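Local coordinates for protein peptidoglycan-N-acetylmuramic acid deacetylase PdaC (Bacillus subtilis subsp. subtilis str. 168, PDB 6H8N) that catalyses, through its C-terminal polysaccharide deacetylase domain, the metal-dependent deacetylation of N-acetylmuramic acid in peptidoglycan and also deacylates short chitin oligomers, at residues V65-W70 with K85-T90; W70-L75 with R106-G111. The protein carries 1 engineered substitution. All coordinates share one frame; numbering follows the deposited sequence.

Contact 1. Residues V65-W70 with K85-T90. With ZN (zinc ion), chain C.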
loop_
_atom_site.group_PDB
_atom_site.type_symbol
_atom_site.label_atom_id
_atom_site.label_comp_id
_atom_site.label_asym_id
_atom_site.label_seq_id
_atom_site.Cartn_x
_atom_site.Cartn_y
_atom_site.Cartn_z
ATOM N N VAL A 65 0.970 -7.230 0.798
ATOM C CA VAL A 65 -0.221 -7.007 1.605
ATOM C C VAL A 65 0.197 -6.498 2.971
ATOM O O VAL A 65 1.031 -7.113 3.650
ATOM C CB VAL A 65 -1.065 -8.281 1.730
ATOM C CG1 VAL A 65 -2.234 -8.075 2.701
ATOM C CG2 VAL A 65 -1.564 -8.684 0.367
ATOM N N GLY A 66 -0.421 -5.392 3.389
ATOM C CA GLY A 66 -0.223 -4.828 4.702
ATOM C C GLY A 66 -1.525 -4.805 5.486
ATOM O O GLY A 66 -2.604 -5.010 4.944
ATOM N N ASN A 67 -1.398 -4.560 6.781
ATOM C CA ASN A 67 -2.513 -4.601 7.718
ATOM C C ASN A 67 -3.079 -3.197 7.930
ATOM O O ASN A 67 -2.333 -2.283 8.277
ATOM C CB ASN A 67 -1.947 -5.170 9.026
ATOM C CG ASN A 67 -2.979 -5.395 10.112
ATOM O OD1 ASN A 67 -3.851 -4.564 10.383
ATOM N ND2 ASN A 67 -2.832 -6.514 10.806
ATOM N N HIS A 68 -4.390 -3.031 7.733
ATOM C CA HIS A 68 -5.037 -1.721 7.864
ATOM C C HIS A 68 -6.114 -1.718 8.940
ATOM O O HIS A 68 -7.020 -0.887 8.905
ATOM C CB HIS A 68 -5.597 -1.289 6.514
ATOM C CG HIS A 68 -5.947 0.166 6.399
ATOM N ND1 HIS A 68 -5.146 1.195 6.844
ATOM C CD2 HIS A 68 -7.014 0.750 5.808
ATOM C CE1 HIS A 68 -5.726 2.356 6.556
ATOM N NE2 HIS A 68 -6.849 2.114 5.909
ATOM N N SER A 69 -5.998 -2.630 9.920
ATOM C CA SER A 69 -6.966 -2.827 11.005
ATOM C C SER A 69 -8.141 -3.677 10.563
ATOM O O SER A 69 -8.262 -4.041 9.389
ATOM C CB SER A 69 -7.470 -1.509 11.615
ATOM O OG SER A 69 -8.598 -0.980 10.937
ATOM N N TRP A 70 -8.992 -4.054 11.526
ATOM C CA TRP A 70 -10.144 -4.899 11.232
ATOM C C TRP A 70 -11.306 -4.094 10.658
ATOM O O TRP A 70 -11.867 -4.450 9.620
ATOM C CB TRP A 70 -10.588 -5.658 12.494
ATOM C CG TRP A 70 -11.720 -6.585 12.177
ATOM C CD1 TRP A 70 -13.064 -6.322 12.274
ATOM C CD2 TRP A 70 -11.617 -7.925 11.687
ATOM N NE1 TRP A 70 -13.794 -7.414 11.866
ATOM C CE2 TRP A 70 -12.933 -8.410 11.496
ATOM C CE3 TRP A 70 -10.544 -8.761 11.392
ATOM C CZ2 TRP A 70 -13.195 -9.688 11.022
ATOM C CZ3 TRP A 70 -10.804 -10.022 10.923
ATOM C CH2 TRP A 70 -12.122 -10.480 10.742
ATOM N N LYS A 85 -5.998 -5.702 19.359
ATOM C CA LYS A 85 -6.936 -6.692 18.855
ATOM C C LYS A 85 -7.337 -6.397 17.409
ATOM O O LYS A 85 -7.504 -7.325 16.607
ATOM C CB LYS A 85 -8.155 -6.773 19.761
ATOM C CG LYS A 85 -9.096 -7.886 19.419
ATOM C CD LYS A 85 -10.149 -8.032 20.500
ATOM C CE LYS A 85 -10.931 -9.319 20.331
ATOM N NZ LYS A 85 -11.565 -9.418 18.995
ATOM N N GLN A 86 -7.536 -5.119 17.065
ATOM C CA GLN A 86 -7.817 -4.758 15.676
ATOM C C GLN A 86 -6.704 -5.257 14.759
ATOM O O GLN A 86 -6.966 -5.841 13.697
ATOM C CB GLN A 86 -7.939 -3.239 15.559
ATOM C CG GLN A 86 -9.256 -2.658 16.038
ATOM C CD GLN A 86 -10.325 -2.693 14.982
ATOM O OE1 GLN A 86 -10.049 -2.652 13.777
ATOM N NE2 GLN A 86 -11.570 -2.755 15.412
ATOM N N ILE A 87 -5.463 -5.035 15.164
ATOM C CA ILE A 87 -4.322 -5.439 14.351
ATOM C C ILE A 87 -4.189 -6.953 14.324
ATOM O O ILE A 87 -4.057 -7.558 13.254
ATOM C CB ILE A 87 -3.039 -4.752 14.851
ATOM C CG1 ILE A 87 -3.168 -3.226 14.767
ATOM C CG2 ILE A 87 -1.811 -5.232 14.073
ATOM C CD1 ILE A 87 -3.628 -2.665 13.453
ATOM N N ASN A 88 -4.252 -7.595 15.498
ATOM C CA ASN A 88 -4.031 -9.035 15.564
ATOM C C ASN A 88 -5.163 -9.811 14.903
ATOM O O ASN A 88 -4.912 -10.833 14.248
ATOM C CB ASN A 88 -3.803 -9.479 17.011
ATOM C CG ASN A 88 -2.478 -9.037 17.530
ATOM O OD1 ASN A 88 -1.502 -8.944 16.777
ATOM N ND2 ASN A 88 -2.412 -8.764 18.823
ATOM N N ASP A 89 -6.406 -9.345 15.025
ATOM C CA ASP A 89 -7.494 -10.034 14.338
ATOM C C ASP A 89 -7.278 -10.007 12.831
ATOM O O ASP A 89 -7.662 -10.948 12.126
ATOM C CB ASP A 89 -8.850 -9.398 14.647
ATOM C CG ASP A 89 -9.362 -9.714 16.039
ATOM O OD1 ASP A 89 -8.807 -10.611 16.702
ATOM O OD2 ASP A 89 -10.346 -9.047 16.442
ATOM N N THR A 90 -6.697 -8.913 12.324
ATOM C CA THR A 90 -6.450 -8.786 10.896
ATOM C C THR A 90 -5.283 -9.658 10.466
ATOM O O THR A 90 -5.370 -10.331 9.435
ATOM C CB THR A 90 -6.262 -7.315 10.556
ATOM O OG1 THR A 90 -7.475 -6.634 10.903
ATOM C CG2 THR A 90 -5.981 -7.117 9.074
HETATM ZN ZN ZN C . -8.325 3.419 5.329
#

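Contact 2. Residues W70-L75 with R106-G111. With ZN (zinc ion), chain C; PO4 (phosphate ion), chain D.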
loop_
_atom_site.group_PDB
_atom_site.type_symbol
_atom_site.label_atom_id
_atom_site.label_comp_id
_atom_site.label_asym_id
_atom_site.label_seq_id
_atom_site.Cartn_x
_atom_site.Cartn_y
_atom_site.Cartn_z
ATOM N N TRP A 70 -8.992 -4.054 11.526
ATOM C CA TRP A 70 -10.144 -4.899 11.232
ATOM C C TRP A 70 -11.306 -4.094 10.658
ATOM O O TRP A 70 -11.867 -4.450 9.620
ATOM C CB TRP A 70 -10.588 -5.658 12.494
ATOM C CG TRP A 70 -11.720 -6.585 12.177
ATOM C CD1 TRP A 70 -13.064 -6.322 12.274
ATOM C CD2 TRP A 70 -11.617 -7.925 11.687
ATOM N NE1 TRP A 70 -13.794 -7.414 11.866
ATOM C CE2 TRP A 70 -12.933 -8.410 11.496
ATOM C CE3 TRP A 70 -10.544 -8.761 11.392
ATOM C CZ2 TRP A 70 -13.195 -9.688 11.022
ATOM C CZ3 TRP A 70 -10.804 -10.022 10.923
ATOM C CH2 TRP A 70 -12.122 -10.480 10.742
ATOM N N SER A 71 -11.688 -3.003 11.340
ATOM C CA SER A 71 -12.902 -2.259 11.004
ATOM C C SER A 71 -12.669 -0.751 10.912
ATOM O O SER A 71 -13.639 0.019 10.918
ATOM C CB SER A 71 -14.014 -2.570 12.017
ATOM O OG SER A 71 -13.578 -2.246 13.314
ATOM N N HIS A 72 -11.423 -0.312 10.806
ATOM C CA HIS A 72 -11.073 1.080 10.474
ATOM C C HIS A 72 -11.369 2.094 11.579
ATOM O O HIS A 72 -11.653 3.249 11.255
ATOM C CB HIS A 72 -11.772 1.546 9.179
ATOM C CG HIS A 72 -10.942 2.476 8.340
ATOM N ND1 HIS A 72 -10.844 3.825 8.589
ATOM C CD2 HIS A 72 -10.171 2.239 7.253
ATOM C CE1 HIS A 72 -10.028 4.376 7.710
ATOM N NE2 HIS A 72 -9.611 3.437 6.879
ATOM N N PRO A 73 -11.266 1.761 12.865
ATOM C CA PRO A 73 -11.336 2.811 13.880
ATOM C C PRO A 73 -10.057 3.628 13.872
ATOM O O PRO A 73 -8.996 3.176 13.439
ATOM C CB PRO A 73 -11.448 2.022 15.186
ATOM C CG PRO A 73 -10.619 0.801 14.923
ATOM C CD PRO A 73 -10.869 0.467 13.462
ATOM N N LEU A 74 -10.142 4.846 14.402
ATOM C CA LEU A 74 -8.945 5.571 14.780
ATOM C C LEU A 74 -8.346 4.878 15.998
ATOM O O LEU A 74 -8.964 4.855 17.074
ATOM C CB LEU A 74 -9.292 7.031 15.078
ATOM C CG LEU A 74 -8.146 7.915 15.556
ATOM C CD1 LEU A 74 -6.962 7.919 14.571
ATOM C CD2 LEU A 74 -8.666 9.348 15.756
ATOM N N LEU A 75 -7.157 4.294 15.837
ATOM C CA LEU A 75 -6.636 3.390 16.861
ATOM C C LEU A 75 -6.294 4.128 18.148
ATOM O O LEU A 75 -6.301 3.523 19.228
ATOM C CB LEU A 75 -5.411 2.641 16.344
ATOM C CG LEU A 75 -5.680 1.644 15.210
ATOM C CD1 LEU A 75 -4.358 1.132 14.661
ATOM C CD2 LEU A 75 -6.563 0.512 15.662
ATOM N N ARG A 106 -0.549 -0.079 8.513
ATOM C CA ARG A 106 -0.917 1.293 8.175
ATOM C C ARG A 106 -2.096 1.672 9.059
ATOM O O ARG A 106 -3.238 1.277 8.781
ATOM C CB ARG A 106 -1.252 1.409 6.702
ATOM C CG ARG A 106 -1.676 2.799 6.283
ATOM C CD ARG A 106 -1.804 2.899 4.786
ATOM N NE ARG A 106 -0.525 3.082 4.117
ATOM C CZ ARG A 106 -0.391 3.215 2.805
ATOM N NH1 ARG A 106 -1.455 3.132 2.009
ATOM N NH2 ARG A 106 0.804 3.442 2.285
ATOM N N PRO A 107 -1.867 2.405 10.145
ATOM C CA PRO A 107 -2.969 2.747 11.052
ATOM C C PRO A 107 -3.984 3.621 10.342
ATOM O O PRO A 107 -3.593 4.566 9.647
ATOM C CB PRO A 107 -2.265 3.529 12.165
ATOM C CG PRO A 107 -0.867 2.961 12.181
ATOM C CD PRO A 107 -0.557 2.771 10.704
ATOM N N PRO A 108 -5.280 3.348 10.500
ATOM C CA PRO A 108 -6.313 4.206 9.901
ATOM C C PRO A 108 -6.085 5.678 10.210
ATOM O O PRO A 108 -5.762 6.057 11.344
ATOM C CB PRO A 108 -7.598 3.691 10.543
ATOM C CG PRO A 108 -7.315 2.219 10.718
ATOM C CD PRO A 108 -5.886 2.181 11.166
ATOM N N TYR A 109 -6.280 6.516 9.186
ATOM C CA TYR A 109 -6.150 7.975 9.274
ATOM C C TYR A 109 -4.745 8.439 9.627
ATOM O O TYR A 109 -4.549 9.629 9.900
ATOM C CB TYR A 109 -7.179 8.619 10.226
ATOM C CG TYR A 109 -8.560 8.023 10.103
ATOM C CD1 TYR A 109 -9.363 8.290 9.006
ATOM C CD2 TYR A 109 -9.056 7.161 11.075
ATOM C CE1 TYR A 109 -10.609 7.739 8.877
ATOM C CE2 TYR A 109 -10.296 6.611 10.967
ATOM C CZ TYR A 109 -11.085 6.895 9.866
ATOM O OH TYR A 109 -12.331 6.335 9.730
ATOM N N GLY A 110 -3.751 7.543 9.614
ATOM C CA GLY A 110 -2.404 7.844 10.050
ATOM C C GLY A 110 -2.229 7.920 11.550
ATOM O O GLY A 110 -1.133 8.249 12.009
ATOM N N GLY A 111 -3.262 7.608 12.322
ATOM C CA GLY A 111 -3.245 7.849 13.755
ATOM C C GLY A 111 -2.508 6.792 14.539
ATOM O O GLY A 111 -2.916 5.631 14.564
HETATM ZN ZN ZN C . -8.325 3.419 5.329
HETATM P P PO4 D . -7.239 6.222 5.344
HETATM O O1 PO4 D . -8.291 7.321 5.655
HETATM O O2 PO4 D . -6.227 6.824 4.384
HETATM O O3 PO4 D . -7.957 5.137 4.614
HETATM O O4 PO4 D . -6.656 5.730 6.631
HETATM O O HOH W 1 -13.804 4.966 11.773
HETATM O O HOH W 2 -5.363 4.658 13.661
#

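Contact 1. Residues V65-W70 with K85-T90
Asn67 ND2 and the backbone N of Trp70 both hydrogen-bond to helix 80-98, and between these two residues begins the H(S/T)xxH metal-binding motif, here His68 to His72, of the NodB homology domain, a carbohydrate esterase family 4 fold. At the end of strand 64-67, ND2 of Asn67 donates to the backbone O of Ile87 over 2.9 Å. The carbonyl O lies close to the amide plane and the N-H points well at it, at 158°. ND2 also donates to Gln91 OE1, one turn further along the helix. The flat amide rests against Thr90, whose CG2 comes within 3.6 Å of Asn67 CG, while CD1 of Ile87 packs near OD1. Three residues on, the backbone N of Trp70 gives its hydrogen to OE1 of Gln86 at 2.9 Å, a rather bent bond with the donor well above the carboxamide plane. The indole crosses the Asp89 side chain at about a right angle, with CG anti to its own N (chi1 -177°), which puts CZ3 3.5 Å from the backbone O of Asp89 and CE3 against Asp89 CB. Ring and carboxylate planes are nearly perpendicular.

The second shell fixes these groups. OD1 of Asn67 accepts from Ser69 N, an Asx turn that bends the chain as it leaves the strand, so one side chain holds both the helix and the loop. Gln86 is bent at chi2 (-85°), and its NE2 binds Ser71 OG. Lys85 NZ forms a salt bridge with Asp89. His68, at the turn, faces away from the helix: ND1 is held by Arg106 O, and NE2 binds the zinc ion. Thr90 OG1, 3.1 Å from Trp70 N at a poor angle for bonding, instead donates to Gln86 O, nearly in line with that C=O.

Contact 2. Residues W70-L75 with R106-G111
His72 meets Tyr109 and Pro108 through its imidazole. The edge of that ring is turned to the face of Tyr109 in an offset T-shaped pair, centroids 4.8 Å apart and planes at 81°. On one imidazole face, Pro108 CB makes a CH-pi contact 3.9 Å from the ring centroid.

Polar bonds come next. His72 ND1 donates a weak, bent hydrogen bond of 3.1 Å to Tyr109 OH, and a water links that hydroxyl to His72 O. A second water ties Leu75 N to the carbonyls of Pro108 and Gly111.

His72 NE2 binds the zinc ion, with Asp18 and His68 completing the His-His-Asp metal site of this deacetylase family. A phosphate, probably from the crystallisation liquor, supplies a further ligand through O3. Its O4 accepts from Tyr109 N at 2.7 Å, nearly straight at 165°; His159, the likely catalytic proton donor, also bonds to this ion.

Apolar contacts join the rest of the two loops. Leu75 CD1 touches Pro107 CB and Pro108 CD, while Leu74 CB lies against Tyr109 CD2. With CG anti to the backbone N (chi1 177°), Leu74 sends CD1 to within 3.8 Å of Gly111 CA.

In the fold
From the N terminus, the chain first passes Asp18, just after strand 11-17, and later enters strand 64-67. Contact 1 closes the connection from this strand to helix 80-98, bringing 65-70 against 85-90. Contact 2 starts inside that connection and spans a longer excursion, through the whole helix and strand 104-105, before 106-111 returns to 70-75. The two loops therefore cross rather than nest, sharing Trp70. Asn67 O and Arg106 N, 2.8 Å apart and probably hydrogen-bonded, join the contacts directly. Together they tie strand 64-67 of the larger parallel sheet to helix 80-98, and the metal-binding loop to the loop before helix 114-120.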